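PDB 4JX2: DUF5624 domain-containing protein from Legionella pneumophila subsp. pneumophila, which is of unknown function but is probably secreted, and combines a large helical part with a small mixed beta sheet in a two-chain assembly. Local coordinates for residues 39-44 / 55-60; 257-262 / 297-302; 93-98 / 310-315; 251-256 / 289-294. One frame throughout, in Å; residues are numbered along the deposited sequence.

In the fold
Contacts 2, 3 and 4 gather at the mixed beta sheet, whereas contact 1 joins two N-terminal helices, its centre 40 Å from that of the chain. Contacts 1 and 2 are buried and both touch the second subunit; contact 3 lies at the surface, and contact 4 is partly buried. Chemistry follows place: capping and backbone-carbonyl bonds in contact 1, parallel-strand backbone bonds with isoleucine packing in contact 2, arginine, glutamate and sulfate in contact 3, mostly apolar packing in contact 4. Contact 2 pairs two strands of a beta-alpha-beta unit, and contact 4 joins the loops leading into them; Val258 CG2 lies 3.8 Å from Leu291 CD2. Contact 3 includes the start of an outermost strand.

Contact 1. Residues 39-44 / 55-60; sequences FDFTGD and NISQTL
Asn55, the N-cap of helix 56-66, reaches Asp44 in the turn that follows helix 32-41, and with Gln58 it forms a capping box. Asn55 OD1 receives Gln58 N at 2.9 Å, almost straight in line with the amide C=O, while Gln58 OE1 takes Asn55 N on a lone pair, again at 2.9 Å. With CG lying between the backbone N and the carbonyl carbon (chi1 67°), the Asn55 amide can cap its own helix and still turn ND2 to the other segment. There Asn55 ND2 donates to Asp44 OD1 at 2.9 Å, the acceptor lying in the amide plane, with the carboxylate turned 82° to it and met on the anti side, somewhat out of its plane.

The buried half is tighter. Asp40 O accepts Ile56 N at 2.9 Å, and Ile56 CG2 abuts the edge of the Phe41 ring at CD1. Tyr125 and His118 of the second subunit also pack on that ring, and Lys53 pairs with the Asp40 carboxylate. On the partly exposed side the hold is looser: the chains of Asp44 and Gln58 meet from opposite directions, with CB of Asp44 3.4 Å from NE2 of Gln58. Between the two regions, Phe41 O is gripped by Ser57 OG at 2.7 Å and weakly by Ser57 N; the same hydroxyl oxygen sits 4.0 Å above one face of the Phe41 ring, toward its rim.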
loop_
_atom_site.group_PDB
_atom_site.type_symbol
_atom_site.label_atom_id
_atom_site.label_comp_id
_atom_site.label_asym_id
_atom_site.label_seq_id
_atom_site.Cartn_x
_atom_site.Cartn_y
_atom_site.Cartn_z
ATOM N N PHE A 39 -1.891 30.397 -4.467
ATOM C CA PHE A 39 -0.803 30.244 -5.421
ATOM C C PHE A 39 0.526 30.846 -4.954
ATOM O O PHE A 39 1.553 30.561 -5.576
ATOM C CB PHE A 39 -1.216 30.826 -6.774
ATOM C CG PHE A 39 -2.227 29.986 -7.522
ATOM C CD1 PHE A 39 -2.110 28.604 -7.567
ATOM C CD2 PHE A 39 -3.281 30.583 -8.202
ATOM C CE1 PHE A 39 -3.034 27.838 -8.268
ATOM C CE2 PHE A 39 -4.184 29.815 -8.933
ATOM C CZ PHE A 39 -4.056 28.450 -8.960
ATOM N N ASP A 40 0.529 31.617 -3.844
ATOM C CA ASP A 40 1.744 32.186 -3.248
ATOM C C ASP A 40 2.615 31.099 -2.624
ATOM O O ASP A 40 3.832 31.258 -2.557
ATOM C CB ASP A 40 1.400 33.245 -2.177
ATOM C CG ASP A 40 0.962 34.609 -2.704
ATOM O OD1 ASP A 40 1.347 34.969 -3.843
ATOM O OD2 ASP A 40 0.260 35.313 -1.980
ATOM N N PHE A 41 2.010 29.992 -2.187
ATOM C CA PHE A 41 2.767 28.919 -1.578
ATOM C C PHE A 41 2.802 27.650 -2.465
ATOM O O PHE A 41 3.876 27.065 -2.656
ATOM C CB PHE A 41 2.204 28.610 -0.177
ATOM C CG PHE A 41 2.800 27.411 0.518
ATOM C CD1 PHE A 41 4.104 27.441 0.998
ATOM C CD2 PHE A 41 2.076 26.235 0.651
ATOM C CE1 PHE A 41 4.661 26.320 1.630
ATOM C CE2 PHE A 41 2.633 25.115 1.281
ATOM C CZ PHE A 41 3.929 25.164 1.751
ATOM N N THR A 42 1.655 27.207 -2.981
ATOM C CA THR A 42 1.642 25.952 -3.721
ATOM C C THR A 42 0.845 26.059 -5.037
ATOM O O THR A 42 0.569 27.151 -5.500
ATOM C CB THR A 42 1.137 24.825 -2.774
ATOM O OG1 THR A 42 1.432 23.549 -3.349
ATOM C CG2 THR A 42 -0.355 24.965 -2.381
ATOM N N GLY A 43 0.572 24.915 -5.650
ATOM C CA GLY A 43 -0.191 24.814 -6.882
ATOM C C GLY A 43 0.589 24.867 -8.175
ATOM O O GLY A 43 -0.025 24.807 -9.238
ATOM N N ASP A 44 1.933 24.944 -8.106
ATOM C CA ASP A 44 2.830 25.070 -9.261
ATOM C C ASP A 44 2.761 23.907 -10.252
ATOM O O ASP A 44 3.127 24.098 -11.412
ATOM C CB ASP A 44 4.283 25.288 -8.819
ATOM C CG ASP A 44 4.774 24.354 -7.740
ATOM O OD1 ASP A 44 4.418 24.571 -6.562
ATOM O OD2 ASP A 44 5.548 23.428 -8.066
ATOM N N ASN A 55 6.327 30.632 -6.893
ATOM C CA ASN A 55 5.765 30.577 -5.551
ATOM C C ASN A 55 6.868 30.276 -4.506
ATOM O O ASN A 55 8.046 30.097 -4.863
ATOM C CB ASN A 55 4.584 29.582 -5.479
ATOM C CG ASN A 55 4.898 28.129 -5.654
ATOM O OD1 ASN A 55 6.013 27.646 -5.412
ATOM N ND2 ASN A 55 3.872 27.376 -5.986
ATOM N N ILE A 56 6.474 30.235 -3.216
ATOM C CA ILE A 56 7.405 30.047 -2.109
ATOM C C ILE A 56 8.070 28.624 -2.175
ATOM O O ILE A 56 9.295 28.525 -1.994
ATOM C CB ILE A 56 6.709 30.407 -0.771
ATOM C CG1 ILE A 56 6.561 31.957 -0.682
ATOM C CG2 ILE A 56 7.486 29.876 0.427
ATOM C CD1 ILE A 56 5.478 32.509 0.232
ATOM N N SER A 57 7.294 27.566 -2.531
ATOM C CA SER A 57 7.823 26.199 -2.684
ATOM C C SER A 57 8.938 26.149 -3.740
ATOM O O SER A 57 9.999 25.581 -3.474
ATOM C CB SER A 57 6.716 25.220 -3.053
ATOM O OG SER A 57 5.712 25.198 -2.052
ATOM N N GLN A 58 8.727 26.811 -4.894
ATOM C CA GLN A 58 9.693 26.901 -5.996
ATOM C C GLN A 58 10.971 27.650 -5.579
ATOM O O GLN A 58 12.068 27.208 -5.913
ATOM C CB GLN A 58 9.057 27.567 -7.213
ATOM C CG GLN A 58 8.051 26.659 -7.903
ATOM C CD GLN A 58 7.281 27.350 -8.990
ATOM O OE1 GLN A 58 6.768 28.465 -8.826
ATOM N NE2 GLN A 58 7.144 26.667 -10.109
ATOM N N THR A 59 10.829 28.754 -4.828
ATOM C CA THR A 59 11.960 29.522 -4.307
ATOM C C THR A 59 12.782 28.632 -3.369
ATOM O O THR A 59 14.007 28.604 -3.501
ATOM C CB THR A 59 11.469 30.794 -3.626
ATOM O OG1 THR A 59 10.678 31.511 -4.570
ATOM C CG2 THR A 59 12.609 31.664 -3.102
ATOM N N LEU A 60 12.114 27.886 -2.452
ATOM C CA LEU A 60 12.809 26.961 -1.548
ATOM C C LEU A 60 13.598 25.949 -2.350
ATOM O O LEU A 60 14.778 25.740 -2.079
ATOM C CB LEU A 60 11.849 26.231 -0.590
ATOM C CG LEU A 60 12.511 25.198 0.328
ATOM C CD1 LEU A 60 13.420 25.866 1.322
ATOM C CD2 LEU A 60 11.488 24.366 1.043
#

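Contact 2. Residues 257-262 / 297-302; sequences KVIIRF and YITPYA
Arg261 lays its side chain along the backbone of residues 299-302, touching one carbonyl after another. Arg261 CB lies 3.6 Å from Thr299 O, and CG is a little closer to that oxygen, at 3.4 Å, while also passing near Pro300 O. A bend at the second torsion (chi2 -134°) then carries the chain to Ala302: Arg261 CD comes within 3.4 Å of Ala302 O, and its NE donates to the same oxygen at 3.0 Å. That oxygen sits at the edge of the guanidinium, 8° from its plane, and is approached nearly in line with its C=O, though the bond is bent at the hydrogen (144°). At the tip, NH1 makes a weak hydrogen bond to Asn84. The type I turn from Thr299 to Ala302 folds the carbonyls into the path of the arginine.

Behind this turn the strands pair in parallel. Val258 O takes Tyr297 N, and Tyr297 O takes Ile260 N, both at 2.9 Å; the series runs on past the end of the second strand, where Thr299 N reaches Ile260 O. Ile260 and Ile298 pack side by side on the sheet face covered by helix 279-286. On the other face, beneath helix 315-339, Ile259 CG2 meets Thr299 OG1 at 3.3 Å, and the Tyr297 hydroxyl is bonded to Arg333. Strand 257-262, helix 279-286 and strand 296-298 form a beta-alpha-beta crossover.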
loop_
_atom_site.group_PDB
_atom_site.type_symbol
_atom_site.label_atom_id
_atom_site.label_comp_id
_atom_site.label_asym_id
_atom_site.label_seq_id
_atom_site.Cartn_x
_atom_site.Cartn_y
_atom_site.Cartn_z
ATOM N N LYS A 257 18.784 4.107 -5.863
ATOM C CA LYS A 257 17.416 4.587 -5.774
ATOM C C LYS A 257 16.510 3.385 -6.053
ATOM O O LYS A 257 16.443 2.952 -7.197
ATOM C CB LYS A 257 17.215 5.743 -6.781
ATOM C CG LYS A 257 18.111 6.944 -6.493
ATOM C CD LYS A 257 18.218 7.913 -7.647
ATOM C CE LYS A 257 18.868 9.201 -7.199
ATOM N NZ LYS A 257 19.110 10.125 -8.335
ATOM N N VAL A 258 15.884 2.790 -5.004
ATOM C CA VAL A 258 15.076 1.569 -5.153
ATOM C C VAL A 258 13.582 1.896 -5.145
ATOM O O VAL A 258 13.079 2.559 -4.226
ATOM C CB VAL A 258 15.438 0.464 -4.118
ATOM C CG1 VAL A 258 14.691 -0.823 -4.396
ATOM C CG2 VAL A 258 16.939 0.188 -4.129
ATOM N N ILE A 259 12.886 1.417 -6.204
ATOM C CA ILE A 259 11.444 1.536 -6.420
ATOM C C ILE A 259 10.875 0.128 -6.484
ATOM O O ILE A 259 11.327 -0.694 -7.296
ATOM C CB ILE A 259 11.097 2.371 -7.689
ATOM C CG1 ILE A 259 11.374 3.870 -7.450
ATOM C CG2 ILE A 259 9.642 2.108 -8.175
ATOM C CD1 ILE A 259 11.393 4.686 -8.692
ATOM N N ILE A 260 9.888 -0.143 -5.620
ATOM C CA ILE A 260 9.201 -1.432 -5.575
ATOM C C ILE A 260 7.726 -1.228 -5.951
ATOM O O ILE A 260 6.983 -0.561 -5.234
ATOM C CB ILE A 260 9.375 -2.152 -4.212
ATOM C CG1 ILE A 260 10.882 -2.448 -3.930
ATOM C CG2 ILE A 260 8.513 -3.422 -4.167
ATOM C CD1 ILE A 260 11.246 -2.865 -2.542
ATOM N N ARG A 261 7.334 -1.790 -7.100
ATOM C CA ARG A 261 5.976 -1.840 -7.660
ATOM C C ARG A 261 5.800 -3.284 -8.163
ATOM O O ARG A 261 5.426 -3.544 -9.300
ATOM C CB ARG A 261 5.787 -0.767 -8.753
ATOM C CG ARG A 261 4.347 -0.601 -9.219
ATOM C CD ARG A 261 4.319 -0.550 -10.731
ATOM N NE ARG A 261 2.969 -0.467 -11.281
ATOM C CZ ARG A 261 2.253 -1.517 -11.663
ATOM N NH1 ARG A 261 2.743 -2.740 -11.540
ATOM N NH2 ARG A 261 1.040 -1.350 -12.168
ATOM N N PHE A 262 6.160 -4.224 -7.290
ATOM C CA PHE A 262 6.148 -5.655 -7.540
ATOM C C PHE A 262 4.771 -6.274 -7.265
ATOM O O PHE A 262 4.201 -6.106 -6.177
ATOM C CB PHE A 262 7.210 -6.316 -6.675
ATOM C CG PHE A 262 7.377 -7.791 -6.919
ATOM C CD1 PHE A 262 8.251 -8.254 -7.898
ATOM C CD2 PHE A 262 6.707 -8.721 -6.131
ATOM C CE1 PHE A 262 8.447 -9.614 -8.080
ATOM C CE2 PHE A 262 6.874 -10.086 -6.341
ATOM C CZ PHE A 262 7.756 -10.521 -7.295
ATOM N N TYR A 297 11.522 2.789 -1.759
ATOM C CA TYR A 297 10.126 3.236 -1.740
ATOM C C TYR A 297 9.233 2.236 -2.437
ATOM O O TYR A 297 9.553 1.794 -3.540
ATOM C CB TYR A 297 9.978 4.641 -2.381
ATOM C CG TYR A 297 10.686 5.738 -1.606
ATOM C CD1 TYR A 297 10.161 6.227 -0.411
ATOM C CD2 TYR A 297 11.896 6.263 -2.048
ATOM C CE1 TYR A 297 10.823 7.209 0.322
ATOM C CE2 TYR A 297 12.570 7.242 -1.320
ATOM C CZ TYR A 297 12.021 7.723 -0.146
ATOM O OH TYR A 297 12.693 8.672 0.583
ATOM N N ILE A 298 8.129 1.848 -1.769
ATOM C CA ILE A 298 7.124 0.970 -2.350
ATOM C C ILE A 298 6.096 1.912 -2.936
ATOM O O ILE A 298 5.419 2.609 -2.182
ATOM C CB ILE A 298 6.539 -0.074 -1.365
ATOM C CG1 ILE A 298 7.676 -0.958 -0.774
ATOM C CG2 ILE A 298 5.458 -0.933 -2.082
ATOM C CD1 ILE A 298 7.289 -1.801 0.292
ATOM N N THR A 299 6.045 1.999 -4.276
ATOM C CA THR A 299 5.181 2.922 -5.000
ATOM C C THR A 299 4.165 2.131 -5.851
ATOM O O THR A 299 4.321 2.057 -7.078
ATOM C CB THR A 299 6.052 3.875 -5.846
ATOM O OG1 THR A 299 6.824 3.099 -6.757
ATOM C CG2 THR A 299 6.967 4.755 -4.990
ATOM N N PRO A 300 3.081 1.576 -5.235
ATOM C CA PRO A 300 2.153 0.737 -6.015
ATOM C C PRO A 300 1.405 1.452 -7.153
ATOM O O PRO A 300 0.954 0.790 -8.097
ATOM C CB PRO A 300 1.184 0.216 -4.955
ATOM C CG PRO A 300 1.982 0.234 -3.689
ATOM C CD PRO A 300 2.724 1.539 -3.805
ATOM N N TYR A 301 1.335 2.782 -7.105
ATOM C CA TYR A 301 0.610 3.510 -8.130
ATOM C C TYR A 301 1.546 4.147 -9.164
ATOM O O TYR A 301 1.077 4.869 -10.044
ATOM C CB TYR A 301 -0.351 4.519 -7.496
ATOM C CG TYR A 301 -1.384 3.853 -6.608
ATOM C CD1 TYR A 301 -2.277 2.907 -7.122
ATOM C CD2 TYR A 301 -1.468 4.158 -5.253
ATOM C CE1 TYR A 301 -3.212 2.271 -6.303
ATOM C CE2 TYR A 301 -2.435 3.570 -4.438
ATOM C CZ TYR A 301 -3.290 2.609 -4.960
ATOM O OH TYR A 301 -4.235 2.029 -4.138
ATOM N N ALA A 302 2.842 3.804 -9.127
ATOM C CA ALA A 302 3.753 4.281 -10.147
ATOM C C ALA A 302 3.357 3.670 -11.485
ATOM O O ALA A 302 2.978 2.488 -11.543
ATOM C CB ALA A 302 5.179 3.899 -9.803
#

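Contact 3. Residues 93-98 / 310-315; sequences DRQLKL and AQELTQ. With SO4 (sulfate ion), chain E.
Arg94 NH1 is gripped from several directions: it donates to Leu313 O at 2.8 Å, within 6° of the guanidinium plane, forms a salt bridge with Glu312 OE1 at 3.4 Å, and lies 3.1 Å from O4 of a sulfate ion. The guanidinium is brought there by a bend at its third torsion (chi3 -80°), with the Glu312 carboxylate turned 50° to it. Gln315 N donates to sulfate O2 at 3.0 Å, so the anion, probably from the crystallisation liquor, sits at the start of a helix, which would favour negative charge. Farther along, Leu313 N bonds to Arg94 O, and Leu96 N to Gln311 O at 2.8 Å, making a single bridge between Gln95 and Glu312. The Gln311 amide returns through NE2 to a lone pair of Leu96 O. Outer strand 96-101 bulges at Lys97 and Leu98 against Ile89. Segment 310-315, flanking its start, runs on into helix 315-339, where Thr314 OG1, at the N-cap, takes Asp317 N.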
loop_
_atom_site.group_PDB
_atom_site.type_symbol
_atom_site.label_atom_id
_atom_site.label_comp_id
_atom_site.label_asym_id
_atom_site.label_seq_id
_atom_site.Cartn_x
_atom_site.Cartn_y
_atom_site.Cartn_z
ATOM N N ASP A 93 23.107 7.438 -17.152
ATOM C CA ASP A 93 23.079 7.665 -18.590
ATOM C C ASP A 93 21.858 7.005 -19.269
ATOM O O ASP A 93 21.824 6.916 -20.498
ATOM C CB ASP A 93 24.397 7.174 -19.218
ATOM C CG ASP A 93 25.647 7.890 -18.720
ATOM O OD1 ASP A 93 25.553 9.099 -18.379
ATOM O OD2 ASP A 93 26.723 7.257 -18.701
ATOM N N ARG A 94 20.852 6.572 -18.471
ATOM C CA ARG A 94 19.577 5.962 -18.898
ATOM C C ARG A 94 19.768 4.612 -19.598
ATOM O O ARG A 94 18.838 4.137 -20.258
ATOM C CB ARG A 94 18.778 6.911 -19.821
ATOM C CG ARG A 94 18.504 8.274 -19.218
ATOM C CD ARG A 94 17.721 9.172 -20.144
ATOM N NE ARG A 94 18.575 9.794 -21.157
ATOM C CZ ARG A 94 18.546 9.501 -22.452
ATOM N NH1 ARG A 94 17.699 8.591 -22.915
ATOM N NH2 ARG A 94 19.365 10.110 -23.293
ATOM N N GLN A 95 20.958 3.987 -19.442
ATOM C CA GLN A 95 21.289 2.698 -20.068
ATOM C C GLN A 95 20.943 1.520 -19.156
ATOM O O GLN A 95 21.215 1.556 -17.946
ATOM C CB GLN A 95 22.779 2.628 -20.462
ATOM C CG GLN A 95 23.263 3.712 -21.443
ATOM C CD GLN A 95 22.494 3.775 -22.750
ATOM O OE1 GLN A 95 21.889 4.804 -23.089
ATOM N NE2 GLN A 95 22.520 2.689 -23.525
ATOM N N LEU A 96 20.350 0.468 -19.756
ATOM C CA LEU A 96 19.971 -0.772 -19.074
ATOM C C LEU A 96 21.221 -1.574 -18.677
ATOM O O LEU A 96 22.054 -1.901 -19.532
ATOM C CB LEU A 96 19.060 -1.605 -19.983
ATOM C CG LEU A 96 18.479 -2.897 -19.429
ATOM C CD1 LEU A 96 17.477 -2.648 -18.280
ATOM C CD2 LEU A 96 17.788 -3.645 -20.514
ATOM N N LYS A 97 21.353 -1.861 -17.376
ATOM C CA LYS A 97 22.496 -2.608 -16.857
ATOM C C LYS A 97 22.098 -4.039 -16.529
ATOM O O LYS A 97 22.920 -4.953 -16.677
ATOM C CB LYS A 97 23.111 -1.912 -15.622
ATOM C CG LYS A 97 23.713 -0.516 -15.894
ATOM C CD LYS A 97 24.781 -0.472 -17.023
ATOM C CE LYS A 97 26.056 -1.260 -16.763
ATOM N NZ LYS A 97 26.808 -1.530 -18.019
ATOM N N LEU A 98 20.824 -4.236 -16.125
ATOM C CA LEU A 98 20.267 -5.541 -15.742
ATOM C C LEU A 98 18.751 -5.567 -15.954
ATOM O O LEU A 98 18.070 -4.579 -15.681
ATOM C CB LEU A 98 20.602 -5.815 -14.254
ATOM C CG LEU A 98 20.257 -7.181 -13.662
ATOM C CD1 LEU A 98 21.328 -7.637 -12.704
ATOM C CD2 LEU A 98 18.884 -7.165 -12.956
ATOM N N ALA A 310 13.652 -1.356 -22.351
ATOM C CA ALA A 310 14.466 -1.020 -23.519
ATOM C C ALA A 310 15.929 -0.822 -23.092
ATOM O O ALA A 310 16.200 -0.609 -21.901
ATOM C CB ALA A 310 13.932 0.239 -24.194
ATOM N N GLN A 311 16.871 -0.882 -24.059
ATOM C CA GLN A 311 18.286 -0.689 -23.769
ATOM C C GLN A 311 18.506 0.720 -23.198
ATOM O O GLN A 311 19.329 0.906 -22.290
ATOM C CB GLN A 311 19.147 -0.954 -25.016
ATOM C CG GLN A 311 20.667 -1.069 -24.750
ATOM C CD GLN A 311 21.063 -1.858 -23.507
ATOM O OE1 GLN A 311 20.615 -2.993 -23.276
ATOM N NE2 GLN A 311 21.930 -1.266 -22.686
ATOM N N GLU A 312 17.708 1.686 -23.682
ATOM C CA GLU A 312 17.748 3.058 -23.221
ATOM C C GLU A 312 16.349 3.523 -22.814
ATOM O O GLU A 312 15.391 3.417 -23.596
ATOM C CB GLU A 312 18.327 3.972 -24.313
ATOM C CG GLU A 312 18.626 5.376 -23.832
ATOM C CD GLU A 312 18.956 6.372 -24.924
ATOM O OE1 GLU A 312 18.052 6.708 -25.724
ATOM O OE2 GLU A 312 20.101 6.875 -24.929
ATOM N N LEU A 313 16.245 4.060 -21.597
ATOM C CA LEU A 313 15.014 4.658 -21.071
ATOM C C LEU A 313 14.906 6.051 -21.710
ATOM O O LEU A 313 15.937 6.711 -21.870
ATOM C CB LEU A 313 15.153 4.744 -19.528
ATOM C CG LEU A 313 13.994 4.353 -18.589
ATOM C CD1 LEU A 313 13.396 3.011 -18.918
ATOM C CD2 LEU A 313 14.468 4.312 -17.150
ATOM N N THR A 314 13.711 6.501 -22.121
ATOM C CA THR A 314 13.617 7.854 -22.713
ATOM C C THR A 314 13.881 8.877 -21.612
ATOM O O THR A 314 13.701 8.552 -20.440
ATOM C CB THR A 314 12.253 8.099 -23.399
ATOM O OG1 THR A 314 11.207 8.165 -22.423
ATOM C CG2 THR A 314 11.931 7.076 -24.461
ATOM N N GLN A 315 14.284 10.097 -21.957
ATOM C CA GLN A 315 14.551 11.107 -20.931
ATOM C C GLN A 315 13.282 11.367 -20.099
ATOM O O GLN A 315 13.380 11.443 -18.873
ATOM C CB GLN A 315 15.126 12.401 -21.534
ATOM C CG GLN A 315 15.833 13.308 -20.505
ATOM C CD GLN A 315 17.119 12.737 -19.934
ATOM O OE1 GLN A 315 18.113 12.544 -20.641
ATOM N NE2 GLN A 315 17.139 12.483 -18.629
HETATM S S SO4 E . 14.782 10.550 -25.692
HETATM O O1 SO4 E . 15.564 11.642 -26.276
HETATM O O2 SO4 E . 13.806 11.110 -24.744
HETATM O O3 SO4 E . 14.085 9.802 -26.747
HETATM O O4 SO4 E . 15.687 9.638 -24.995
#

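Contact 4. Residues 251-256 / 289-294; sequences IDWPHA and NKLATD
Leu291 sets one methyl, CD1, against the Trp253 and Ala256 carbonyl oxygens and the Ala256 methyl. Leu291 CD1 lies 3.3 Å from Trp253 O and 3.8 Å from Ala256 O, and meets Ala256 CB at 4.0 Å. The leucine reaches in with CG trans to its backbone N (chi1 168°). Nearer the backbone, Leu291 CB approaches the indole obliquely, 4.3 Å from CE3 of Trp253. On the outer side, Lys290 O receives a CH...O contact from Pro254 CA at 3.6 Å, and CB of Lys290 lies beside CB of Trp253 before its chain runs outward.

The next layer fixes these groups. The 3-10 segment 253-255, closed by Ala256 N bonding to Trp253 O, presents Trp253 O to the leucine methyl; Ala256 follows it. Ile251 sets CG2 over the centre of one face of the Trp253 indole, 3.6 Å above its plane, and His255 ND1 donates to Asp252 OD2, tying the loop to itself. Farther out, Ile246 and Leu286 pack on Trp253 from helices 223-247 and 279-286. Ser287 holds the backbone N of Leu291, and Arg295 NE bonds to Ala256 O.

No hydrogen bond joins the two segments. The loops that lead into strands 257-262 and 296-298 therefore meet through apolar contacts of Leu291 with Trp253 and Ala256 and a CH...O contact, probably weak and with little directionality.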
loop_
_atom_site.group_PDB
_atom_site.type_symbol
_atom_site.label_atom_id
_atom_site.label_comp_id
_atom_site.label_asym_id
_atom_site.label_seq_id
_atom_site.Cartn_x
_atom_site.Cartn_y
_atom_site.Cartn_z
ATOM N N ILE A 251 27.642 -1.521 -8.540
ATOM C CA ILE A 251 26.571 -0.701 -7.965
ATOM C C ILE A 251 27.091 0.091 -6.766
ATOM O O ILE A 251 27.689 -0.474 -5.845
ATOM C CB ILE A 251 25.285 -1.512 -7.610
ATOM C CG1 ILE A 251 24.669 -2.097 -8.911
ATOM C CG2 ILE A 251 24.252 -0.622 -6.838
ATOM C CD1 ILE A 251 23.693 -3.109 -8.744
ATOM N N ASP A 252 26.848 1.408 -6.789
ATOM C CA ASP A 252 27.191 2.316 -5.698
ATOM C C ASP A 252 25.979 2.362 -4.781
ATOM O O ASP A 252 25.136 3.264 -4.894
ATOM C CB ASP A 252 27.585 3.705 -6.239
ATOM C CG ASP A 252 28.088 4.684 -5.192
ATOM O OD1 ASP A 252 28.640 4.227 -4.154
ATOM O OD2 ASP A 252 27.978 5.908 -5.430
ATOM N N TRP A 253 25.863 1.333 -3.915
ATOM C CA TRP A 253 24.730 1.103 -3.020
ATOM C C TRP A 253 24.346 2.308 -2.147
ATOM O O TRP A 253 23.150 2.587 -2.095
ATOM C CB TRP A 253 24.930 -0.143 -2.157
ATOM C CG TRP A 253 24.844 -1.410 -2.955
ATOM C CD1 TRP A 253 25.881 -2.207 -3.341
ATOM C CD2 TRP A 253 23.660 -1.982 -3.537
ATOM N NE1 TRP A 253 25.415 -3.269 -4.085
ATOM C CE2 TRP A 253 24.051 -3.169 -4.198
ATOM C CE3 TRP A 253 22.291 -1.645 -3.504
ATOM C CZ2 TRP A 253 23.130 -4.001 -4.849
ATOM C CZ3 TRP A 253 21.379 -2.485 -4.125
ATOM C CH2 TRP A 253 21.798 -3.630 -4.813
ATOM N N PRO A 254 25.253 3.086 -1.498
ATOM C CA PRO A 254 24.765 4.222 -0.681
ATOM C C PRO A 254 23.951 5.268 -1.463
ATOM O O PRO A 254 23.169 5.992 -0.846
ATOM C CB PRO A 254 26.049 4.841 -0.143
ATOM C CG PRO A 254 27.044 3.766 -0.213
ATOM C CD PRO A 254 26.725 2.967 -1.406
ATOM N N HIS A 255 24.105 5.315 -2.811
ATOM C CA HIS A 255 23.425 6.274 -3.677
ATOM C C HIS A 255 22.371 5.658 -4.587
ATOM O O HIS A 255 21.771 6.381 -5.389
ATOM C CB HIS A 255 24.437 7.048 -4.517
ATOM C CG HIS A 255 25.275 7.944 -3.681
ATOM N ND1 HIS A 255 26.627 7.731 -3.543
ATOM C CD2 HIS A 255 24.908 8.987 -2.900
ATOM C CE1 HIS A 255 27.055 8.675 -2.725
ATOM N NE2 HIS A 255 26.052 9.453 -2.309
ATOM N N ALA A 256 22.105 4.352 -4.433
ATOM C CA ALA A 256 21.083 3.623 -5.193
ATOM C C ALA A 256 19.681 4.180 -4.881
ATOM O O ALA A 256 19.445 4.721 -3.804
ATOM C CB ALA A 256 21.154 2.132 -4.887
ATOM N N ASN A 289 24.081 -4.237 3.582
ATOM C CA ASN A 289 23.537 -3.228 4.486
ATOM C C ASN A 289 24.176 -1.834 4.303
ATOM O O ASN A 289 24.116 -1.006 5.213
ATOM C CB ASN A 289 23.634 -3.720 5.923
ATOM C CG ASN A 289 22.660 -4.844 6.160
ATOM O OD1 ASN A 289 21.453 -4.621 6.342
ATOM N ND2 ASN A 289 23.144 -6.076 6.040
ATOM N N LYS A 290 24.713 -1.556 3.099
ATOM C CA LYS A 290 25.318 -0.266 2.763
ATOM C C LYS A 290 24.255 0.694 2.177
ATOM O O LYS A 290 24.523 1.887 2.048
ATOM C CB LYS A 290 26.507 -0.441 1.797
ATOM C CG LYS A 290 27.676 -1.255 2.362
ATOM C CD LYS A 290 28.670 -1.645 1.261
ATOM C CE LYS A 290 29.911 -2.329 1.810
ATOM N NZ LYS A 290 31.149 -1.986 1.047
ATOM N N LEU A 291 23.052 0.179 1.856
ATOM C CA LEU A 291 21.937 0.974 1.341
ATOM C C LEU A 291 20.943 1.272 2.450
ATOM O O LEU A 291 20.400 0.354 3.060
ATOM C CB LEU A 291 21.229 0.282 0.156
ATOM C CG LEU A 291 19.886 0.880 -0.290
ATOM C CD1 LEU A 291 20.063 2.185 -1.083
ATOM C CD2 LEU A 291 19.109 -0.118 -1.085
ATOM N N ALA A 292 20.707 2.570 2.697
ATOM C CA ALA A 292 19.763 3.086 3.694
ATOM C C ALA A 292 18.356 2.678 3.303
ATOM O O ALA A 292 17.974 2.783 2.139
ATOM C CB ALA A 292 19.877 4.602 3.790
ATOM N N THR A 293 17.599 2.180 4.271
ATOM C CA THR A 293 16.244 1.681 4.056
ATOM C C THR A 293 15.285 2.803 3.609
ATOM O O THR A 293 14.338 2.511 2.885
ATOM C CB THR A 293 15.748 0.941 5.293
ATOM O OG1 THR A 293 15.826 1.822 6.411
ATOM C CG2 THR A 293 16.575 -0.310 5.578
ATOM N N ASP A 294 15.554 4.068 3.965
ATOM C CA ASP A 294 14.705 5.203 3.553
ATOM C C ASP A 294 14.859 5.530 2.053
ATOM O O ASP A 294 14.138 6.382 1.547
ATOM C CB ASP A 294 15.006 6.457 4.397
ATOM C CG ASP A 294 16.437 6.941 4.231
ATOM O OD1 ASP A 294 16.700 7.702 3.268
ATOM O OD2 ASP A 294 17.306 6.515 5.033
#